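Long-range contacts in possible flavin reductase (Haemophilus somnus 129PT, PDB 2R0X), which probably binds FMN and may reduce riboflavin or related flavins with NADPH: residues A[64-69]-A[118-123]; A[49-54]-A[129-134]; A[17-22]-A[32-37]; A[69-74]-A[113-118]. One frame throughout, in Å; residues are numbered along the deposited sequence.

Contact 1. Residues A[64-69]-A[118-123]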
# COMPACT_ATOMS: atom_id res chain seq x y z
N LYS A 64 8.94 10.65 -18.14
CA LYS A 64 10.00 10.76 -19.17
C LYS A 64 10.94 9.56 -19.05
O LYS A 64 11.28 8.90 -20.04
CB LYS A 64 10.80 12.05 -18.98
CG LYS A 64 12.07 12.13 -19.83
N ASN A 65 11.40 9.27 -17.83
CA ASN A 65 12.45 8.25 -17.63
C ASN A 65 11.97 6.82 -17.67
O ASN A 65 12.66 5.91 -18.13
CB ASN A 65 13.17 8.42 -16.31
CG ASN A 65 13.84 9.74 -16.21
OD1 ASN A 65 14.00 10.43 -17.23
ND2 ASN A 65 14.25 10.11 -15.01
N ARG A 66 10.80 6.62 -17.11
CA ARG A 66 10.21 5.29 -17.07
C ARG A 66 10.96 4.23 -16.26
O ARG A 66 10.79 3.02 -16.46
CB ARG A 66 9.85 4.82 -18.46
CG ARG A 66 8.78 5.71 -19.08
CD ARG A 66 7.43 5.66 -18.36
NE ARG A 66 6.80 4.35 -18.49
CZ ARG A 66 6.00 4.01 -19.49
NH1 ARG A 66 5.63 4.87 -20.42
NH2 ARG A 66 5.57 2.77 -19.55
N VAL A 67 11.71 4.72 -15.27
CA VAL A 67 12.33 3.88 -14.25
C VAL A 67 12.20 4.60 -12.93
O VAL A 67 12.09 5.84 -12.91
CB VAL A 67 13.82 3.60 -14.57
CG1 VAL A 67 13.94 2.67 -15.82
CG2 VAL A 67 14.62 4.88 -14.75
N LEU A 68 12.20 3.84 -11.84
CA LEU A 68 12.21 4.45 -10.51
C LEU A 68 12.85 3.46 -9.56
O LEU A 68 12.89 2.27 -9.79
CB LEU A 68 10.81 4.87 -10.06
CG LEU A 68 9.70 3.86 -9.92
CD1 LEU A 68 9.84 3.01 -8.67
CD2 LEU A 68 8.37 4.58 -9.86
N MSE A 69 13.27 4.01 -8.42
CA MSE A 69 13.75 3.24 -7.27
C MSE A 69 12.82 3.50 -6.09
O MSE A 69 12.57 4.67 -5.78
CB MSE A 69 15.15 3.72 -6.92
CG MSE A 69 15.77 3.02 -5.72
SE MSE A 69 16.56 1.30 -6.03
CE MSE A 69 17.94 1.98 -7.25
N CYS A 118 13.30 -0.43 -10.37
CA CYS A 118 12.15 -0.80 -11.18
C CYS A 118 12.08 -0.11 -12.52
O CYS A 118 12.55 0.99 -12.73
CB CYS A 118 10.86 -0.43 -10.43
SG CYS A 118 10.66 -1.08 -8.76
N GLU A 119 11.43 -0.84 -13.43
CA GLU A 119 10.98 -0.29 -14.69
C GLU A 119 9.51 0.03 -14.60
O GLU A 119 8.74 -0.78 -14.09
CB GLU A 119 11.20 -1.31 -15.83
CG GLU A 119 12.69 -1.54 -16.12
CD GLU A 119 13.00 -2.70 -17.03
OE1 GLU A 119 12.10 -3.50 -17.39
OE2 GLU A 119 14.21 -2.83 -17.34
N ILE A 120 9.10 1.21 -15.08
CA ILE A 120 7.68 1.62 -15.01
C ILE A 120 7.07 1.06 -16.28
O ILE A 120 7.15 1.66 -17.35
CB ILE A 120 7.53 3.14 -14.94
CG1 ILE A 120 8.27 3.72 -13.72
CG2 ILE A 120 6.03 3.53 -14.90
CD1 ILE A 120 8.24 5.20 -13.62
N THR A 121 6.45 -0.08 -16.13
CA THR A 121 5.99 -0.85 -17.23
C THR A 121 4.76 -0.20 -17.87
O THR A 121 4.64 -0.13 -19.09
CB THR A 121 5.72 -2.24 -16.73
OG1 THR A 121 6.89 -2.67 -15.97
CG2 THR A 121 5.43 -3.15 -17.90
N GLU A 122 3.84 0.29 -17.04
CA GLU A 122 2.63 0.95 -17.52
C GLU A 122 2.17 1.96 -16.46
O GLU A 122 2.54 1.90 -15.28
CB GLU A 122 1.58 -0.07 -17.94
CG GLU A 122 0.97 -0.78 -16.83
CD GLU A 122 -0.18 -1.72 -17.20
OE1 GLU A 122 -0.58 -1.79 -18.37
OE2 GLU A 122 -0.69 -2.36 -16.28
N ILE A 123 1.36 2.89 -16.95
CA ILE A 123 0.82 3.98 -16.16
C ILE A 123 -0.67 4.00 -16.36
O ILE A 123 -1.14 3.98 -17.51
CB ILE A 123 1.47 5.33 -16.56
CG1 ILE A 123 3.01 5.29 -16.37
CG2 ILE A 123 0.87 6.50 -15.80
CD1 ILE A 123 3.77 6.57 -16.79

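Contact 2. Residues A[49-54]-A[129-134]. With ACT (acetate ion), chain B.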
# COMPACT_ATOMS: atom_id res chain seq x y z
N LEU A 49 3.48 -1.33 -7.16
CA LEU A 49 2.93 -0.09 -7.66
C LEU A 49 3.25 1.05 -6.74
O LEU A 49 3.51 0.87 -5.55
CB LEU A 49 1.42 -0.19 -7.88
CG LEU A 49 0.51 -0.38 -6.64
CD1 LEU A 49 0.26 0.91 -5.89
CD2 LEU A 49 -0.88 -1.02 -7.00
N VAL A 50 3.29 2.22 -7.36
CA VAL A 50 3.53 3.47 -6.69
C VAL A 50 2.46 4.44 -7.18
O VAL A 50 2.30 4.60 -8.39
CB VAL A 50 4.92 4.05 -7.05
CG1 VAL A 50 5.10 5.43 -6.39
CG2 VAL A 50 6.03 3.08 -6.65
N CYS A 51 1.75 5.09 -6.27
CA CYS A 51 0.81 6.13 -6.64
C CYS A 51 1.53 7.50 -6.61
O CYS A 51 2.35 7.75 -5.73
CB CYS A 51 -0.44 6.12 -5.78
SG CYS A 51 -1.34 4.62 -5.79
N ILE A 52 1.26 8.34 -7.60
CA ILE A 52 1.95 9.60 -7.76
C ILE A 52 0.89 10.63 -8.12
O ILE A 52 -0.04 10.36 -8.90
CB ILE A 52 3.10 9.53 -8.81
CG1 ILE A 52 3.98 10.79 -8.76
CG2 ILE A 52 2.55 9.21 -10.18
CD1 ILE A 52 5.26 10.66 -9.60
N ASN A 53 1.05 11.84 -7.57
CA ASN A 53 0.21 12.96 -7.94
C ASN A 53 0.65 13.45 -9.32
O ASN A 53 1.81 13.85 -9.49
CB ASN A 53 0.27 14.08 -6.89
CG ASN A 53 -0.80 15.14 -7.13
OD1 ASN A 53 -0.96 15.63 -8.23
ND2 ASN A 53 -1.55 15.49 -6.08
N SER A 54 -0.25 13.42 -10.29
CA SER A 54 0.13 13.78 -11.66
C SER A 54 0.33 15.26 -11.87
O SER A 54 0.76 15.68 -12.94
CB SER A 54 -0.81 13.21 -12.69
OG SER A 54 -2.07 13.75 -12.49
N HIS A 129 -4.24 11.49 -9.58
CA HIS A 129 -3.09 10.62 -9.38
C HIS A 129 -3.00 9.63 -10.51
O HIS A 129 -3.98 9.30 -11.20
CB HIS A 129 -3.18 9.89 -8.02
CG HIS A 129 -2.96 10.79 -6.87
ND1 HIS A 129 -3.81 11.81 -6.53
CD2 HIS A 129 -1.97 10.81 -5.95
CE1 HIS A 129 -3.36 12.42 -5.45
NE2 HIS A 129 -2.22 11.85 -5.10
N ASP A 130 -1.79 9.10 -10.67
CA ASP A 130 -1.56 7.96 -11.54
C ASP A 130 -1.05 6.79 -10.66
O ASP A 130 -0.45 6.98 -9.60
CB ASP A 130 -0.48 8.22 -12.59
CG ASP A 130 -0.93 9.03 -13.78
OD1 ASP A 130 -2.08 9.40 -13.88
OD2 ASP A 130 -0.04 9.26 -14.65
N ILE A 131 -1.31 5.59 -11.16
CA ILE A 131 -0.73 4.37 -10.65
C ILE A 131 0.41 3.96 -11.60
O ILE A 131 0.19 3.76 -12.80
CB ILE A 131 -1.73 3.22 -10.54
CG1 ILE A 131 -2.94 3.65 -9.72
CG2 ILE A 131 -1.09 1.96 -9.93
CD1 ILE A 131 -4.10 2.61 -9.78
N LEU A 132 1.62 3.88 -11.05
CA LEU A 132 2.79 3.43 -11.76
C LEU A 132 2.98 1.95 -11.45
O LEU A 132 3.18 1.58 -10.30
CB LEU A 132 4.02 4.23 -11.35
CG LEU A 132 3.93 5.72 -11.33
CD1 LEU A 132 5.19 6.39 -10.80
CD2 LEU A 132 3.58 6.26 -12.70
N ILE A 133 2.87 1.12 -12.49
CA ILE A 133 3.08 -0.32 -12.39
C ILE A 133 4.53 -0.59 -12.66
O ILE A 133 5.03 -0.20 -13.72
CB ILE A 133 2.25 -1.10 -13.42
CG1 ILE A 133 0.77 -0.86 -13.19
CG2 ILE A 133 2.53 -2.56 -13.34
CD1 ILE A 133 0.32 -1.13 -11.80
N CYS A 134 5.20 -1.23 -11.71
CA CYS A 134 6.66 -1.24 -11.72
C CYS A 134 7.23 -2.65 -11.59
O CYS A 134 7.21 -3.23 -10.52
CB CYS A 134 7.15 -0.40 -10.54
SG CYS A 134 6.66 1.34 -10.62
C ACT B . -0.09 13.70 -3.08
O ACT B . -0.15 12.46 -2.95
OXT ACT B . -1.17 14.31 -3.14
CH3 ACT B . 1.22 14.42 -3.21
O HOH W 1 -3.66 11.59 -13.73

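Contact 3. Residues A[17-22]-A[32-37]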
# COMPACT_ATOMS: atom_id res chain seq x y z
N SER A 17 1.52 2.99 7.73
CA SER A 17 2.18 2.74 6.47
C SER A 17 3.67 2.83 6.63
O SER A 17 4.20 3.61 7.41
CB SER A 17 1.71 3.74 5.44
OG SER A 17 2.29 3.58 4.18
N ALA A 18 4.34 2.01 5.83
CA ALA A 18 5.75 2.15 5.56
C ALA A 18 5.96 3.46 4.81
O ALA A 18 5.06 4.02 4.23
CB ALA A 18 6.30 0.98 4.78
N VAL A 19 7.18 3.99 4.88
CA VAL A 19 7.55 5.23 4.27
C VAL A 19 8.70 4.98 3.32
O VAL A 19 9.65 4.28 3.63
CB VAL A 19 7.97 6.27 5.32
CG1 VAL A 19 8.25 7.62 4.66
CG2 VAL A 19 6.91 6.44 6.41
N HIS A 20 8.60 5.53 2.12
CA HIS A 20 9.57 5.31 1.06
C HIS A 20 9.97 6.65 0.46
O HIS A 20 9.19 7.63 0.46
CB HIS A 20 8.95 4.46 -0.06
CG HIS A 20 8.16 3.32 0.40
ND1 HIS A 20 8.70 2.08 0.62
CD2 HIS A 20 6.85 3.27 0.73
CE1 HIS A 20 7.74 1.31 1.09
NE2 HIS A 20 6.61 2.01 1.17
N ILE A 21 11.17 6.72 -0.11
CA ILE A 21 11.56 7.82 -0.97
C ILE A 21 11.72 7.23 -2.37
O ILE A 21 12.50 6.27 -2.58
CB ILE A 21 12.80 8.55 -0.49
CG1 ILE A 21 12.49 9.27 0.82
CG2 ILE A 21 13.25 9.57 -1.55
CD1 ILE A 21 13.72 9.86 1.53
N VAL A 22 10.91 7.70 -3.31
CA VAL A 22 10.84 7.16 -4.66
C VAL A 22 11.64 8.10 -5.53
O VAL A 22 11.35 9.28 -5.59
CB VAL A 22 9.38 7.07 -5.10
CG1 VAL A 22 9.30 6.60 -6.58
CG2 VAL A 22 8.60 6.11 -4.15
N GLY A 32 13.20 13.02 -6.73
CA GLY A 32 12.52 12.03 -5.88
C GLY A 32 11.45 12.67 -5.05
O GLY A 32 11.32 13.88 -4.99
N PHE A 33 10.68 11.83 -4.37
CA PHE A 33 9.59 12.26 -3.51
C PHE A 33 9.30 11.19 -2.46
O PHE A 33 9.46 10.02 -2.69
CB PHE A 33 8.32 12.61 -4.31
CG PHE A 33 7.67 11.44 -5.00
CD1 PHE A 33 8.12 11.00 -6.23
CD2 PHE A 33 6.57 10.77 -4.45
CE1 PHE A 33 7.53 9.95 -6.89
CE2 PHE A 33 5.98 9.67 -5.16
CZ PHE A 33 6.48 9.29 -6.35
N THR A 34 8.82 11.65 -1.31
CA THR A 34 8.36 10.75 -0.25
C THR A 34 6.99 10.18 -0.61
O THR A 34 6.10 10.93 -1.01
CB THR A 34 8.33 11.48 1.09
OG1 THR A 34 9.63 11.97 1.35
CG2 THR A 34 7.90 10.57 2.23
N ALA A 35 6.83 8.88 -0.41
CA ALA A 35 5.55 8.20 -0.69
C ALA A 35 5.22 7.20 0.39
O ALA A 35 6.09 6.51 0.91
CB ALA A 35 5.63 7.47 -2.02
N SER A 36 3.93 7.08 0.66
CA SER A 36 3.41 5.98 1.44
C SER A 36 2.56 5.00 0.61
O SER A 36 2.37 3.83 1.00
CB SER A 36 2.56 6.49 2.60
OG SER A 36 1.62 7.46 2.14
N ALA A 37 2.03 5.46 -0.53
CA ALA A 37 1.09 4.67 -1.35
C ALA A 37 1.89 3.81 -2.33
O ALA A 37 1.97 4.09 -3.52
CB ALA A 37 0.10 5.59 -2.04
O HOH W 2 3.96 1.16 1.74

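Contact 4. Residues A[69-74]-A[113-118]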
# COMPACT_ATOMS: atom_id res chain seq x y z
N MSE A 69 13.27 4.01 -8.42
CA MSE A 69 13.75 3.24 -7.27
C MSE A 69 12.82 3.50 -6.09
O MSE A 69 12.57 4.67 -5.78
CB MSE A 69 15.15 3.72 -6.92
CG MSE A 69 15.77 3.02 -5.72
SE MSE A 69 16.56 1.30 -6.03
CE MSE A 69 17.94 1.98 -7.25
N VAL A 70 12.33 2.44 -5.46
CA VAL A 70 11.62 2.57 -4.19
C VAL A 70 12.65 2.34 -3.09
O VAL A 70 13.19 1.25 -2.97
CB VAL A 70 10.45 1.59 -4.05
CG1 VAL A 70 9.80 1.71 -2.69
CG2 VAL A 70 9.42 1.88 -5.16
N ASN A 71 12.92 3.38 -2.31
CA ASN A 71 13.84 3.31 -1.17
C ASN A 71 13.05 3.32 0.13
O ASN A 71 12.56 4.39 0.55
CB ASN A 71 14.79 4.52 -1.20
CG ASN A 71 15.60 4.59 -2.46
OD1 ASN A 71 16.56 3.84 -2.64
ND2 ASN A 71 15.23 5.49 -3.36
N THR A 72 12.85 2.15 0.69
CA THR A 72 12.04 2.02 1.91
C THR A 72 12.89 2.44 3.11
O THR A 72 14.06 2.05 3.19
CB THR A 72 11.56 0.58 2.05
OG1 THR A 72 10.87 0.19 0.87
CG2 THR A 72 10.64 0.41 3.30
N LEU A 73 12.35 3.28 3.98
CA LEU A 73 13.14 3.96 4.99
C LEU A 73 13.23 3.19 6.31
O LEU A 73 12.27 2.55 6.75
CB LEU A 73 12.58 5.35 5.25
CG LEU A 73 12.54 6.32 4.07
CD1 LEU A 73 12.11 7.68 4.52
CD2 LEU A 73 13.86 6.38 3.30
N THR A 74 14.39 3.33 6.93
CA THR A 74 14.59 2.85 8.30
C THR A 74 14.00 3.86 9.28
O THR A 74 13.74 5.02 8.97
CB THR A 74 16.06 2.66 8.68
OG1 THR A 74 16.64 3.94 8.85
CG2 THR A 74 16.85 1.83 7.63
N LEU A 113 16.25 0.73 4.37
CA LEU A 113 15.74 -0.55 4.80
C LEU A 113 15.71 -1.55 3.64
O LEU A 113 16.04 -2.72 3.80
CB LEU A 113 14.36 -0.40 5.41
CG LEU A 113 13.81 -1.60 6.16
CD1 LEU A 113 14.51 -1.67 7.51
CD2 LEU A 113 12.29 -1.50 6.32
N ILE A 114 15.24 -1.09 2.48
CA ILE A 114 15.09 -1.91 1.28
C ILE A 114 15.21 -0.98 0.09
O ILE A 114 14.80 0.17 0.18
CB ILE A 114 13.68 -2.62 1.17
CG1 ILE A 114 13.02 -2.88 2.53
CG2 ILE A 114 13.82 -3.90 0.39
CD1 ILE A 114 11.56 -3.27 2.44
N ASN A 115 15.73 -1.50 -1.02
CA ASN A 115 15.83 -0.78 -2.26
C ASN A 115 15.30 -1.64 -3.41
O ASN A 115 15.82 -2.73 -3.63
CB ASN A 115 17.27 -0.36 -2.58
CG ASN A 115 17.98 0.34 -1.39
OD1 ASN A 115 18.66 -0.33 -0.60
ND2 ASN A 115 17.84 1.65 -1.29
N PHE A 116 14.25 -1.19 -4.07
CA PHE A 116 13.68 -1.90 -5.21
C PHE A 116 13.85 -1.05 -6.46
O PHE A 116 13.28 0.02 -6.57
CB PHE A 116 12.17 -2.12 -5.04
CG PHE A 116 11.74 -2.81 -3.78
CD1 PHE A 116 11.46 -2.10 -2.63
CD2 PHE A 116 11.53 -4.16 -3.77
CE1 PHE A 116 10.98 -2.74 -1.49
CE2 PHE A 116 11.01 -4.80 -2.62
CZ PHE A 116 10.76 -4.06 -1.50
N ASP A 117 14.70 -1.52 -7.39
CA ASP A 117 14.95 -0.78 -8.65
C ASP A 117 14.01 -1.33 -9.71
O ASP A 117 13.93 -2.53 -9.85
CB ASP A 117 16.42 -0.97 -9.07
CG ASP A 117 16.89 0.13 -10.00
OD1 ASP A 117 16.14 1.09 -10.23
OD2 ASP A 117 18.05 0.02 -10.48
N CYS A 118 13.30 -0.43 -10.37
CA CYS A 118 12.15 -0.80 -11.18
C CYS A 118 12.08 -0.11 -12.52
O CYS A 118 12.55 0.99 -12.73
CB CYS A 118 10.86 -0.43 -10.43
SG CYS A 118 10.66 -1.08 -8.76

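Contact 1. Residues A[64-69]-A[118-123]
Arg-66 grips the carbonyl of Ile-120 side-on. Its NE and NH2 both reach Ile-120 O, each nitrogen at 2.9 Å from that oxygen, which lies in the guanidinium plane and receives them from the same face of its own carbonyl plane. Bends at chi2 and chi3 (-65° and -66°) fold the chain back so that NE and NH2 face the oxygen; CD lies 4.1 Å from Ile-123 CD1, a methyl that sits over one guanidinium face. Arginine suits the place: it has a methylene for Ile-123 and two N-H groups for one oxygen. The other end of Ile-120 is tied too, its N donating almost straight (170°) to Arg-66 O at 2.8 Å. Positive phi at Arg-66, which turns the chain out of a helix, helps place that carbonyl. Beyond it Leu-68 and Cys-118 exchange backbone bonds as an antiparallel hydrogen-bonded pair, and Leu-68 CD2 rests 3.8 Å from Ile-120 CD1 on the buried side. Val-67 pairs with Glu-119 on the partly exposed face, a place compatible with a charged side chain. Helix 59-65 runs into strand 67-72, which lies between strands 17-25 and 114-126; the latter is bulged at Thr-121 and Glu-122 opposite Ile-133 of strand 129-141.

Contact 2. Residues A[49-54]-A[129-134]
With chi1 near -71°, the His-129 ring stands beside its own backbone N and leans across the strand pair; Asn-53, its CG anti to the backbone N (chi1 -169°), sends its amide obliquely across the ring's NE2-CE1 side. The His-129 torsions lay the ring over the neighbouring strand, with Asn-53 CA over one face, 3.9 Å from the ring centroid, a CH-pi contact displaced toward the rim. Amide and ring planes are 49° apart, yet both groups bind one acetate ion, probably from the crystallisation liquor: His-129 NE2 donates to its O at 3.0 Å with the acetate oxygen in the ring plane, and Asn-53 ND2 to its OXT at 3.2 Å, nearly straight. Asn-53 OD1 meanwhile accepts from Asn-55 N, which fixes the rotation of the amide and helps leave ND2 facing the anion.

On the opposite face, Ile-52 CG2 packs 3.9 Å from Leu-132 CD1, two branched aliphatic side chains that suit the buried face. Asp-130 shares that buried face, but its carboxylate is satisfied by Tyr-59 and His-125, and a water lies between Asp-130 OD1 and Ser-54 OG, probably donating to the carboxylate. Back on the face of His-129, Leu-49 CB lies 3.9 Å from Ile-131 CG2, and Leu-49, Ile-131 and Ile-133 pack on the second subunit, where apolar surface suits a dimer interface. Val-50 with Leu-132 and Ile-52 with Asp-130 are hydrogen-bonded pairs, flanked by non-hydrogen-bonded ones. This regular antiparallel ladder, one side to the core and one to the partner subunit, belongs to the split barrel of dimeric FMN-binding proteins.

Contact 3. Residues A[17-22]-A[32-37]
The Phe-33 ring takes Val-22 CB over one face, 4.1 Å from its centroid and displaced toward the rim, a CH-pi contact. Val-22 CG1 adds 3.8 Å to Phe-33 CE1, the two side chains lying side by side and pointing the same way. Phe-33 reaches this position because its CG stands between the backbone N and the carbonyl carbon (chi1 67°), swinging the ring back over the neighbouring strand; its flat surface suits a beta-branched partner, and Phe-62 meets it edge-to-face. The His-20 ring works through its edge: Ala-35 O lies near the ring plane, 3.3 Å from His-20 CD2, and a water in that plane bonds NE2 and donates to Ser-36 O. At the other nitrogen, ND1 is hydrogen-bonded to Thr-72 OG1, so both ends of this buried, polar ring have partners.

Val-22 CG2 also touches Ala-35 CB at 3.9 Å, the alanine's single methyl meeting the valine branch. On the reverse face Thr-34 CG2 meets Val-19 CG1 at 3.8 Å, while Thr-34 OG1 turns to Ser-81 O of helix 78-84. Backbone pairing is complete at His-20 with Ala-35 and Val-22 with Phe-33, two bonds each; Val-22 N to Phe-33 O is 2.8 Å. With no side chain on Gly-32 the strands can approach closely, Val-22 O lying 3.0 Å from Gly-32 CA. Together the segments form part of the antiparallel beta hairpin of strands 17-25 and 30-43, near the centre of the split-barrel-like fold.

Contact 4. Residues A[69-74]-A[113-118]
Asn-115 ND2 donates to Asn-71 OD1 at 2.9 Å, using a lone pair of that oxygen, which lies within 1° of the Asn-115 amide plane; the two amides are turned 70° from one another. Both are buried and need several partners: Asn-71 OD1 also accepts from Leu-109 N and its ND2 donates to Ile-21 O, whereas Asn-115 ND2 has a second acceptor in Leu-109 O. Asparagine suits position 71 because one short amide offers both donor and acceptor to nearby main chain, while Asn-115 supplies one NH2 group for two acceptors. Along the backbone, Val-70 and Phe-116 exchange two bonds, Val-70 N to Phe-116 O being 2.8 Å.

At the far end the ladder becomes a classic beta bulge, Leu-113 and Ile-114 both facing Thr-72: its O accepts from Leu-113 N at 2.8 Å and only weakly from Ile-114 N at 3.4 Å. The bulge opens strand 114-126 of the antiparallel split-barrel sheet.

Around these bonds selenomethionine Met-69 extends with CG anti to the backbone N (chi1 179°), then bends twice, laying CE 3.5 Å from Asp-117 CG; the carboxylate itself is held by Thr-104 OG1 and Thr-103 N. On the other face Thr-72 lies alongside Ile-114, CB to CG1 3.8 Å, and its OG1, hydrogen-bonded to His-20, meets the Phe-116 ring edge at CE1, 3.8 Å away. Val-70 CB lies 4.1 Å from Phe-116 CD1, and Phe-116 also packs on Ala-11 of the second subunit.

All four contacts are rungs of one curled antiparallel sheet. Contact 3, the hairpin, closes first along the chain; contact 4 is then nested inside contact 1, and contact 1 inside contact 2. Contacts 1 and 4 continue one strand pair, 67-72 with 114-126, sharing Met-69 and Cys-118, their centres about 14 Å apart. Contact 3 lies closest to contact 4, about 9 Å between centres, through strands 17-25 and 67-72, and about 11 Å from contact 2 through strands 30-43 and 46-53. Strands 114-126 and 129-141 join contacts 1 and 2, closing the barrel. Contacts 2, 3 and 4 also touch the second subunit, so barrel and dimer are built from the same strands.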